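Local structure of L-lysine 6-monooxygenase involved in desferrioxamine biosynthesis (Erwinia amylovora CFBP1430, 5O8P) at residues L38-G43 and N120-Y125; I16-L21 and P42-H47; G314-K319 and E334-A339. The protein probably hydroxylates an amino group of cadaverine with the help of FAD and NADPH, a step in the biosynthesis of the siderophore desferrioxamine. One frame throughout, in Å; residues are numbered along the deposited sequence.

In the fold
From the N terminus, strand 8-14 leads into residues 16-21, where contact 2 opens. The chain continues through helix 18-27 and strand 35-38, which lies parallel to strand 8-14, and contact 1 opens at 38-43 before contact 2 has closed at 42-47. The two therefore cross, sharing Pro-42 and Gly-43. After helix 100-113 the chain returns at 120-125 to close contact 1. Together they tie the first strand-helix-strand unit to strand 121-129 and to the loop before strand 56-57, and both touch FAD. Contact 3 follows in series, about 34 Å from contact 1 between centres; its hairpin strands bring 314-319 against 334-339 beside the five-stranded parallel sheet.

Contact 1. Residues L38-G43 and N120-Y125. With FAD (flavin-adenine dinucleotide), chain C.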
# COMPACT_ATOMS: atom_id res chain seq x y z
N LEU B 38 -19.10 38.58 1.86
CA LEU B 38 -20.30 38.69 1.04
C LEU B 38 -20.29 37.62 -0.05
O LEU B 38 -19.32 37.54 -0.78
CB LEU B 38 -20.31 40.06 0.35
CG LEU B 38 -20.74 41.31 1.12
CD1 LEU B 38 -20.53 41.22 2.61
CD2 LEU B 38 -20.06 42.54 0.53
N ASP B 39 -21.37 36.85 -0.19
CA ASP B 39 -21.51 35.88 -1.28
C ASP B 39 -22.94 35.91 -1.84
O ASP B 39 -23.88 36.14 -1.09
CB ASP B 39 -21.17 34.47 -0.78
CG ASP B 39 -21.01 33.45 -1.91
OD1 ASP B 39 -19.89 33.31 -2.44
OD2 ASP B 39 -22.00 32.77 -2.26
N GLN B 40 -23.09 35.67 -3.14
CA GLN B 40 -24.39 35.78 -3.81
C GLN B 40 -25.31 34.57 -3.65
O GLN B 40 -26.53 34.70 -3.76
CB GLN B 40 -24.21 36.13 -5.28
CG GLN B 40 -23.69 35.03 -6.16
CD GLN B 40 -23.22 35.57 -7.50
OE1 GLN B 40 -23.91 36.36 -8.18
NE2 GLN B 40 -22.04 35.16 -7.88
N ASN B 41 -24.72 33.41 -3.38
CA ASN B 41 -25.49 32.17 -3.19
C ASN B 41 -26.15 32.18 -1.81
O ASN B 41 -25.77 32.99 -0.96
CB ASN B 41 -24.59 30.94 -3.35
CG ASN B 41 -23.95 30.88 -4.71
OD1 ASN B 41 -22.74 30.79 -4.83
ND2 ASN B 41 -24.77 30.94 -5.75
N PRO B 42 -27.15 31.31 -1.60
CA PRO B 42 -27.85 31.25 -0.31
C PRO B 42 -27.09 30.53 0.81
O PRO B 42 -27.42 30.70 1.98
CB PRO B 42 -29.15 30.53 -0.65
CG PRO B 42 -28.80 29.66 -1.80
CD PRO B 42 -27.82 30.45 -2.60
N GLY B 43 -26.10 29.73 0.45
CA GLY B 43 -25.25 29.08 1.43
C GLY B 43 -24.02 28.54 0.76
O GLY B 43 -23.84 28.68 -0.47
N ASN B 120 -26.61 35.57 0.20
CA ASN B 120 -27.62 36.24 -0.65
C ASN B 120 -27.29 37.71 -0.92
O ASN B 120 -28.15 38.56 -0.89
CB ASN B 120 -29.03 36.07 -0.05
CG ASN B 120 -29.48 34.61 -0.03
OD1 ASN B 120 -29.77 34.06 1.04
ND2 ASN B 120 -29.51 33.96 -1.20
N THR B 121 -26.03 37.99 -1.22
CA THR B 121 -25.51 39.34 -1.39
C THR B 121 -24.60 39.41 -2.61
O THR B 121 -23.41 39.08 -2.54
CB THR B 121 -24.73 39.74 -0.12
OG1 THR B 121 -25.48 39.38 1.04
CG2 THR B 121 -24.42 41.21 -0.08
N ARG B 122 -25.16 39.81 -3.74
CA ARG B 122 -24.41 39.90 -4.99
C ARG B 122 -23.78 41.29 -5.06
O ARG B 122 -24.48 42.29 -5.07
CB ARG B 122 -25.32 39.67 -6.20
CG ARG B 122 -24.64 39.71 -7.57
CD ARG B 122 -25.54 39.21 -8.68
NE ARG B 122 -26.69 40.10 -8.87
CZ ARG B 122 -27.97 39.82 -8.57
NH1 ARG B 122 -28.35 38.64 -8.06
NH2 ARG B 122 -28.91 40.74 -8.80
N VAL B 123 -22.46 41.33 -5.08
CA VAL B 123 -21.73 42.58 -5.27
C VAL B 123 -21.83 42.96 -6.74
O VAL B 123 -21.56 42.12 -7.61
CB VAL B 123 -20.25 42.43 -4.87
CG1 VAL B 123 -19.44 43.64 -5.29
CG2 VAL B 123 -20.16 42.19 -3.37
N GLU B 124 -22.24 44.20 -6.99
CA GLU B 124 -22.50 44.69 -8.36
C GLU B 124 -21.49 45.72 -8.85
O GLU B 124 -21.19 45.77 -10.04
CB GLU B 124 -23.93 45.25 -8.50
CG GLU B 124 -25.00 44.26 -8.05
CD GLU B 124 -26.09 43.94 -9.06
OE1 GLU B 124 -26.40 44.82 -9.90
OE2 GLU B 124 -26.66 42.83 -8.96
N TYR B 125 -20.97 46.54 -7.94
CA TYR B 125 -19.99 47.57 -8.29
C TYR B 125 -19.11 47.88 -7.08
O TYR B 125 -19.56 47.82 -5.94
CB TYR B 125 -20.73 48.82 -8.77
CG TYR B 125 -19.86 49.88 -9.44
CD1 TYR B 125 -19.28 49.66 -10.70
CD2 TYR B 125 -19.65 51.14 -8.82
CE1 TYR B 125 -18.51 50.64 -11.32
CE2 TYR B 125 -18.88 52.12 -9.43
CZ TYR B 125 -18.31 51.88 -10.67
OH TYR B 125 -17.55 52.86 -11.27
PA FAD C . -15.37 29.08 -5.31
O1A FAD C . -16.25 27.87 -5.06
O2A FAD C . -15.13 29.54 -6.72
O5B FAD C . -16.02 30.27 -4.43
C5B FAD C . -16.44 31.50 -5.01
C4B FAD C . -17.73 32.04 -4.40
O4B FAD C . -17.84 33.44 -4.69
C3B FAD C . -18.97 31.38 -4.98
O3B FAD C . -19.84 31.00 -3.90
C2B FAD C . -19.57 32.43 -5.91
O2B FAD C . -20.99 32.38 -6.02
C1B FAD C . -19.13 33.72 -5.25
N9A FAD C . -19.13 34.94 -6.12
C8A FAD C . -18.58 35.11 -7.34
N7A FAD C . -18.81 36.38 -7.78
C5A FAD C . -19.52 37.03 -6.84
C6A FAD C . -20.11 38.39 -6.65
N6A FAD C . -19.98 39.34 -7.60
N1A FAD C . -20.78 38.64 -5.50
C2A FAD C . -20.93 37.70 -4.54
N3A FAD C . -20.43 36.46 -4.65
C4A FAD C . -19.73 36.07 -5.75
N1 FAD C . -8.28 21.68 -4.68
C2 FAD C . -7.68 20.97 -3.70
O2 FAD C . -6.67 21.46 -3.14
N3 FAD C . -8.13 19.76 -3.30
C4 FAD C . -9.20 19.18 -3.86
O4 FAD C . -9.60 18.06 -3.49
C4X FAD C . -9.92 19.90 -4.95
N5 FAD C . -11.01 19.37 -5.56
C5X FAD C . -11.63 20.05 -6.54
C6 FAD C . -12.75 19.46 -7.13
C7 FAD C . -13.45 20.10 -8.16
C7M FAD C . -14.65 19.43 -8.78
C8 FAD C . -12.99 21.44 -8.62
C8M FAD C . -13.73 22.15 -9.72
C9 FAD C . -11.87 22.04 -8.04
C9A FAD C . -11.15 21.40 -7.01
N10 FAD C . -10.00 21.98 -6.37
C10 FAD C . -9.37 21.23 -5.34
C1' FAD C . -9.44 23.31 -6.73
C2' FAD C . -9.97 24.45 -5.82
O2' FAD C . -9.91 24.05 -4.44
C3' FAD C . -11.40 24.91 -6.17
O3' FAD C . -11.45 25.40 -7.52
C4' FAD C . -11.94 25.99 -5.23
O4' FAD C . -13.37 25.93 -5.21
C5' FAD C . -11.51 27.40 -5.64
O5' FAD C . -11.57 28.25 -4.50
P FAD C . -12.53 29.54 -4.50
O1P FAD C . -12.43 30.19 -3.14
O2P FAD C . -12.13 30.29 -5.73
O3P FAD C . -13.94 28.72 -4.61
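Asp-39 and Thr-121 form the tight inner part of this contact: Thr-121 N donates to Asp-39 O over 2.8 Å with an N-H...O angle of 159°. A second backbone bond, from Asn-120 N to Asn-41 O at 3.0 Å, follows one step further out. Next to these bonds, buried Leu-38 turns its CG onto the CG2 methyl of Thr-121, while its CD2 reaches CG2 of Val-123 at 3.9 Å, the two side chains meeting at about a right angle. Ile-12 and Ile-14 of strand 8-14 add to this apolar layer, touching Leu-38 and Val-123 respectively.

The loop is also the place where the FAD adenosine is held. Asp-39 follows the second strand of the dinucleotide-binding unit, the usual position of the acid that meets the ribose, and its OD1 lies 2.7 Å from FAD O3B; the same oxygen accepts from Ile-16 N. OD2 takes Asn-41 N at 3.0 Å, which makes an Asx turn and ties the loop back on the acid. Strand 121-129 reads the adenine edge with its backbone: Val-123 N donates to N1A at 3.2 Å, and N6A returns a bond to Val-123 O.

Toward solvent the packing is looser. Gln-40 places CG between its backbone N and carbonyl carbon (chi1 73°), which carries the amide over one adenine face, with NE2 3.3 Å from FAD C4A. Its OE1 rests against the aliphatic part of Arg-122, whose guanidinium bends away from the glutamine to a salt bridge with Glu-124. At the exposed end Pro-42 merely lies across the amide of Asn-120, touching it with CA and CB.

Contact 2. Residues I16-L21 and P42-H47. With FAD (flavin-adenine dinucleotide), chain C.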
# COMPACT_ATOMS: atom_id res chain seq x y z
N ILE B 16 -17.36 33.62 -1.04
CA ILE B 16 -17.12 32.69 0.06
C ILE B 16 -16.96 31.28 -0.52
O ILE B 16 -17.85 30.40 -0.42
CB ILE B 16 -18.21 32.74 1.15
CG1 ILE B 16 -18.38 34.17 1.67
CG2 ILE B 16 -17.85 31.84 2.32
CD1 ILE B 16 -19.65 34.36 2.47
N GLY B 17 -15.82 31.09 -1.16
CA GLY B 17 -15.35 29.76 -1.52
C GLY B 17 -14.59 29.22 -0.34
O GLY B 17 -14.58 29.85 0.71
N PRO B 18 -13.95 28.05 -0.49
CA PRO B 18 -13.18 27.50 0.63
C PRO B 18 -12.04 28.39 1.09
O PRO B 18 -11.71 28.37 2.28
CB PRO B 18 -12.63 26.17 0.08
CG PRO B 18 -13.41 25.90 -1.17
CD PRO B 18 -13.82 27.23 -1.71
N PHE B 19 -11.48 29.18 0.18
CA PHE B 19 -10.43 30.13 0.56
C PHE B 19 -10.91 31.27 1.47
O PHE B 19 -10.37 31.43 2.57
CB PHE B 19 -9.70 30.68 -0.68
CG PHE B 19 -9.06 29.62 -1.51
CD1 PHE B 19 -8.30 28.60 -0.92
CD2 PHE B 19 -9.17 29.64 -2.88
CE1 PHE B 19 -7.71 27.61 -1.67
CE2 PHE B 19 -8.56 28.65 -3.64
CZ PHE B 19 -7.86 27.63 -3.03
N ASN B 20 -11.93 32.04 1.06
CA ASN B 20 -12.47 33.09 1.95
C ASN B 20 -13.20 32.54 3.15
O ASN B 20 -13.24 33.19 4.18
CB ASN B 20 -13.36 34.08 1.21
CG ASN B 20 -12.61 35.26 0.62
OD1 ASN B 20 -11.41 35.40 0.82
ND2 ASN B 20 -13.30 36.11 -0.12
N LEU B 21 -13.77 31.34 3.05
CA LEU B 21 -14.36 30.68 4.22
C LEU B 21 -13.27 30.38 5.23
O LEU B 21 -13.47 30.48 6.44
CB LEU B 21 -15.10 29.40 3.83
CG LEU B 21 -15.80 28.65 4.97
CD1 LEU B 21 -16.86 29.53 5.62
CD2 LEU B 21 -16.43 27.34 4.49
N PRO B 42 -27.15 31.31 -1.60
CA PRO B 42 -27.85 31.25 -0.31
C PRO B 42 -27.09 30.53 0.81
O PRO B 42 -27.42 30.70 1.98
CB PRO B 42 -29.15 30.53 -0.65
CG PRO B 42 -28.80 29.66 -1.80
CD PRO B 42 -27.82 30.45 -2.60
N GLY B 43 -26.10 29.73 0.45
CA GLY B 43 -25.25 29.08 1.43
C GLY B 43 -24.02 28.54 0.76
O GLY B 43 -23.84 28.68 -0.47
N PHE B 44 -23.15 27.92 1.55
CA PHE B 44 -21.98 27.28 1.00
C PHE B 44 -22.43 25.97 0.36
O PHE B 44 -23.17 25.19 0.98
CB PHE B 44 -20.94 26.99 2.07
CG PHE B 44 -19.63 26.54 1.53
CD1 PHE B 44 -18.65 27.48 1.20
CD2 PHE B 44 -19.36 25.19 1.36
CE1 PHE B 44 -17.41 27.07 0.72
CE2 PHE B 44 -18.14 24.78 0.87
CZ PHE B 44 -17.15 25.72 0.56
N ASP B 45 -22.01 25.75 -0.87
CA ASP B 45 -22.34 24.52 -1.58
C ASP B 45 -21.33 24.39 -2.70
O ASP B 45 -21.43 25.05 -3.73
CB ASP B 45 -23.79 24.54 -2.10
CG ASP B 45 -24.46 23.16 -2.10
OD1 ASP B 45 -23.87 22.17 -1.59
OD2 ASP B 45 -25.60 23.08 -2.62
N TRP B 46 -20.33 23.54 -2.45
CA TRP B 46 -19.09 23.50 -3.23
C TRP B 46 -19.08 22.36 -4.22
O TRP B 46 -19.16 21.18 -3.83
CB TRP B 46 -17.93 23.33 -2.27
CG TRP B 46 -16.56 23.43 -2.84
CD1 TRP B 46 -15.99 24.51 -3.45
CD2 TRP B 46 -15.55 22.41 -2.80
NE1 TRP B 46 -14.69 24.22 -3.81
CE2 TRP B 46 -14.39 22.94 -3.42
CE3 TRP B 46 -15.52 21.08 -2.32
CZ2 TRP B 46 -13.22 22.20 -3.58
CZ3 TRP B 46 -14.35 20.34 -2.47
CH2 TRP B 46 -13.21 20.90 -3.10
N HIS B 47 -19.01 22.74 -5.50
CA HIS B 47 -18.81 21.83 -6.63
C HIS B 47 -19.64 20.55 -6.51
O HIS B 47 -19.09 19.44 -6.45
CB HIS B 47 -17.31 21.56 -6.83
CG HIS B 47 -16.52 22.78 -7.23
ND1 HIS B 47 -17.03 23.75 -8.07
CD2 HIS B 47 -15.28 23.20 -6.88
CE1 HIS B 47 -16.13 24.70 -8.24
NE2 HIS B 47 -15.06 24.39 -7.52
PA FAD C . -15.37 29.08 -5.31
O1A FAD C . -16.25 27.87 -5.06
O2A FAD C . -15.13 29.54 -6.72
O5B FAD C . -16.02 30.27 -4.43
C5B FAD C . -16.44 31.50 -5.01
C4B FAD C . -17.73 32.04 -4.40
O4B FAD C . -17.84 33.44 -4.69
C3B FAD C . -18.97 31.38 -4.98
O3B FAD C . -19.84 31.00 -3.90
C2B FAD C . -19.57 32.43 -5.91
O2B FAD C . -20.99 32.38 -6.02
C1B FAD C . -19.13 33.72 -5.25
N9A FAD C . -19.13 34.94 -6.12
C8A FAD C . -18.58 35.11 -7.34
N7A FAD C . -18.81 36.38 -7.78
C5A FAD C . -19.52 37.03 -6.84
C6A FAD C . -20.11 38.39 -6.65
N6A FAD C . -19.98 39.34 -7.60
N1A FAD C . -20.78 38.64 -5.50
C2A FAD C . -20.93 37.70 -4.54
N3A FAD C . -20.43 36.46 -4.65
C4A FAD C . -19.73 36.07 -5.75
N1 FAD C . -8.28 21.68 -4.68
C2 FAD C . -7.68 20.97 -3.70
O2 FAD C . -6.67 21.46 -3.14
N3 FAD C . -8.13 19.76 -3.30
C4 FAD C . -9.20 19.18 -3.86
O4 FAD C . -9.60 18.06 -3.49
C4X FAD C . -9.92 19.90 -4.95
N5 FAD C . -11.01 19.37 -5.56
C5X FAD C . -11.63 20.05 -6.54
C6 FAD C . -12.75 19.46 -7.13
C7 FAD C . -13.45 20.10 -8.16
C7M FAD C . -14.65 19.43 -8.78
C8 FAD C . -12.99 21.44 -8.62
C8M FAD C . -13.73 22.15 -9.72
C9 FAD C . -11.87 22.04 -8.04
C9A FAD C . -11.15 21.40 -7.01
N10 FAD C . -10.00 21.98 -6.37
C10 FAD C . -9.37 21.23 -5.34
C1' FAD C . -9.44 23.31 -6.73
C2' FAD C . -9.97 24.45 -5.82
O2' FAD C . -9.91 24.05 -4.44
C3' FAD C . -11.40 24.91 -6.17
O3' FAD C . -11.45 25.40 -7.52
C4' FAD C . -11.94 25.99 -5.23
O4' FAD C . -13.37 25.93 -5.21
C5' FAD C . -11.51 27.40 -5.64
O5' FAD C . -11.57 28.25 -4.50
P FAD C . -12.53 29.54 -4.50
O1P FAD C . -12.43 30.19 -3.14
O2P FAD C . -12.13 30.29 -5.73
O3P FAD C . -13.94 28.72 -4.61
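Phe-44 and Trp-46 both set CG anti to the backbone N (chi1 -170° and -173°), and this throws two aromatic rings from the same loop onto the start of helix 18-27, Phe-44 at Leu-21 and Trp-46 at Pro-18. Leu-21, whose CG is likewise anti to N, lays its CD2 methyl over one face of the Phe-44 ring, 4.2 Å from the centroid, a CH-pi contact. The edge of that ring is pushed against the backbone where the helix begins: CD1 lies 3.4 Å from Ile-16 O, and CE1 and CZ meet Gly-17 C and Pro-18 N close to the ring plane.

Gly-17 is the N-cap of helix 18-27, and this turn is the one that follows the first strand of a Rossmann-type FAD-binding unit. Its backbone packs straight onto the diphosphate, as is usual for this motif, and Pro-18 CD comes against the bridging O3P.

Pro-18 then serves both rings at once. Its CG sits 4.1 Å from Phe-44 CZ and also over a face of the Trp-46 indole, 3.8 Å from the centroid of the five-membered ring, with the two side chains at about a right angle. His-47, poorly ordered, covers part of the opposite indole face. The indole points NE1 at the cofactor and donates to FAD O4' over 2.6 Å, nearly straight at 167°, while His-47 NE2 adds a weak bond to the same oxygen. Helix 100-113 also packs on the loop, with Cys-107 against Phe-44 and Tyr-103 edge-to-face on Trp-46.

Contact 3. Residues G314-K319 and E334-A339; sequences GEFELK and EGLVMA
Leu-336 and Phe-316 carry this contact, and the leucine is the side chain to follow. Its CB meets the rim of the phenylalanine ring, 3.8 Å from CE2. CG is set anti to the backbone N (chi1 178°), rising from strand 335-338 toward strand 315-322, and here the chain forks. The CD2 branch ends over the centre of the Phe-316 ring, 4.1 Å from the centroid and only 11° off the ring normal, a well-centred CH-pi contact; the same methyl lies 4.3 Å from Leu-318 CD1. The CD1 branch comes within 4.4 Å of Leu-318 CD2, so the leucine tip meets an aromatic face with one methyl and lies loosely beside a second leucine with both. The phenylalanine in turn brings its CD2 edge to the backbone, 3.6 Å from Glu-334 O, and takes Trp-310 edge-to-face.

At the outer end the character changes. The aliphatic part of Glu-334 passes by Gly-314 and Glu-315, its CG 3.7 Å from Gly-314 O. The two carboxylates stand almost perpendicular, with Glu-315 OE2 and Glu-334 OE2 5.1 Å apart. Each acid has its own salt bridge, Glu-315 to Arg-332 and Glu-334 to Arg-193, which probably offsets their mutual repulsion.

This is packing between two sheets. Strand 315-322 is the middle of a three-stranded antiparallel sheet, with 303-311 and 327-333 at its sides, and Leu-318 also touches Leu-305, a residue of the NADP(+) site, which is empty of the nucleotide in this chain. Strand 335-338 belongs to the five-stranded parallel sheet, between 177-178 and 194-198, and helix 202-213 packs on it through Ile-207 against Val-337.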
# COMPACT_ATOMS: atom_id res chain seq x y z
N GLY B 314 -28.35 13.14 -35.23
CA GLY B 314 -28.47 13.15 -33.76
C GLY B 314 -27.15 12.85 -33.05
O GLY B 314 -27.13 12.16 -32.03
N GLU B 315 -26.06 13.41 -33.58
CA GLU B 315 -24.68 13.14 -33.14
C GLU B 315 -23.80 14.36 -33.32
O GLU B 315 -24.01 15.15 -34.25
CB GLU B 315 -24.06 12.04 -34.01
CG GLU B 315 -24.56 10.63 -33.80
CD GLU B 315 -23.60 9.63 -34.42
OE1 GLU B 315 -23.44 9.63 -35.66
OE2 GLU B 315 -22.96 8.87 -33.65
N PHE B 316 -22.80 14.51 -32.45
CA PHE B 316 -21.71 15.45 -32.70
C PHE B 316 -20.71 14.85 -33.69
O PHE B 316 -20.54 13.62 -33.75
CB PHE B 316 -20.94 15.77 -31.43
CG PHE B 316 -21.62 16.72 -30.51
CD1 PHE B 316 -21.66 18.08 -30.81
CD2 PHE B 316 -22.18 16.28 -29.31
CE1 PHE B 316 -22.28 18.96 -29.93
CE2 PHE B 316 -22.80 17.16 -28.43
CZ PHE B 316 -22.85 18.51 -28.75
N GLU B 317 -20.04 15.71 -34.44
CA GLU B 317 -18.82 15.34 -35.16
C GLU B 317 -17.69 16.23 -34.65
O GLU B 317 -17.62 17.41 -34.99
CB GLU B 317 -18.99 15.49 -36.67
CG GLU B 317 -17.87 14.81 -37.47
CD GLU B 317 -17.40 15.59 -38.70
OE1 GLU B 317 -17.31 16.83 -38.64
OE2 GLU B 317 -17.10 14.94 -39.73
N LEU B 318 -16.83 15.64 -33.83
CA LEU B 318 -15.64 16.31 -33.31
C LEU B 318 -14.54 16.23 -34.35
O LEU B 318 -14.12 15.14 -34.71
CB LEU B 318 -15.16 15.63 -32.04
CG LEU B 318 -15.90 15.84 -30.71
CD1 LEU B 318 -17.33 16.33 -30.84
CD2 LEU B 318 -15.86 14.57 -29.87
N LYS B 319 -14.08 17.38 -34.85
CA LYS B 319 -12.86 17.44 -35.64
C LYS B 319 -11.69 17.64 -34.68
O LYS B 319 -11.71 18.56 -33.86
CB LYS B 319 -12.90 18.58 -36.66
CG LYS B 319 -13.93 18.37 -37.75
CD LYS B 319 -13.54 19.02 -39.07
CE LYS B 319 -14.60 18.73 -40.13
NZ LYS B 319 -14.19 19.20 -41.48
N GLU B 334 -22.75 10.98 -29.29
CA GLU B 334 -24.06 11.56 -28.98
C GLU B 334 -23.89 12.46 -27.78
O GLU B 334 -24.14 13.66 -27.87
CB GLU B 334 -25.10 10.48 -28.71
CG GLU B 334 -25.40 9.61 -29.92
CD GLU B 334 -26.62 8.72 -29.75
OE1 GLU B 334 -27.16 8.61 -28.62
OE2 GLU B 334 -27.04 8.10 -30.76
N GLY B 335 -23.46 11.86 -26.67
CA GLY B 335 -23.18 12.58 -25.42
C GLY B 335 -21.77 13.11 -25.44
O GLY B 335 -20.86 12.47 -25.97
N LEU B 336 -21.58 14.28 -24.85
CA LEU B 336 -20.28 14.93 -24.80
C LEU B 336 -20.13 15.58 -23.43
O LEU B 336 -20.88 16.47 -23.09
CB LEU B 336 -20.19 15.97 -25.91
CG LEU B 336 -18.92 16.81 -26.00
CD1 LEU B 336 -17.71 15.90 -26.14
CD2 LEU B 336 -19.00 17.76 -27.18
N VAL B 337 -19.18 15.11 -22.64
CA VAL B 337 -18.85 15.72 -21.36
C VAL B 337 -17.60 16.55 -21.57
O VAL B 337 -16.54 16.02 -21.87
CB VAL B 337 -18.62 14.67 -20.27
CG1 VAL B 337 -18.12 15.33 -19.00
CG2 VAL B 337 -19.89 13.90 -20.00
N MET B 338 -17.74 17.86 -21.41
CA MET B 338 -16.63 18.79 -21.57
C MET B 338 -15.96 19.04 -20.20
O MET B 338 -16.34 19.94 -19.45
CB MET B 338 -17.17 20.08 -22.19
CG MET B 338 -16.12 20.91 -22.90
SD MET B 338 -15.76 20.28 -24.54
CE MET B 338 -17.25 20.75 -25.42
N ALA B 339 -14.98 18.20 -19.87
CA ALA B 339 -14.22 18.31 -18.61
C ALA B 339 -12.96 19.13 -18.83
O ALA B 339 -11.84 18.68 -18.58
CB ALA B 339 -13.88 16.92 -18.08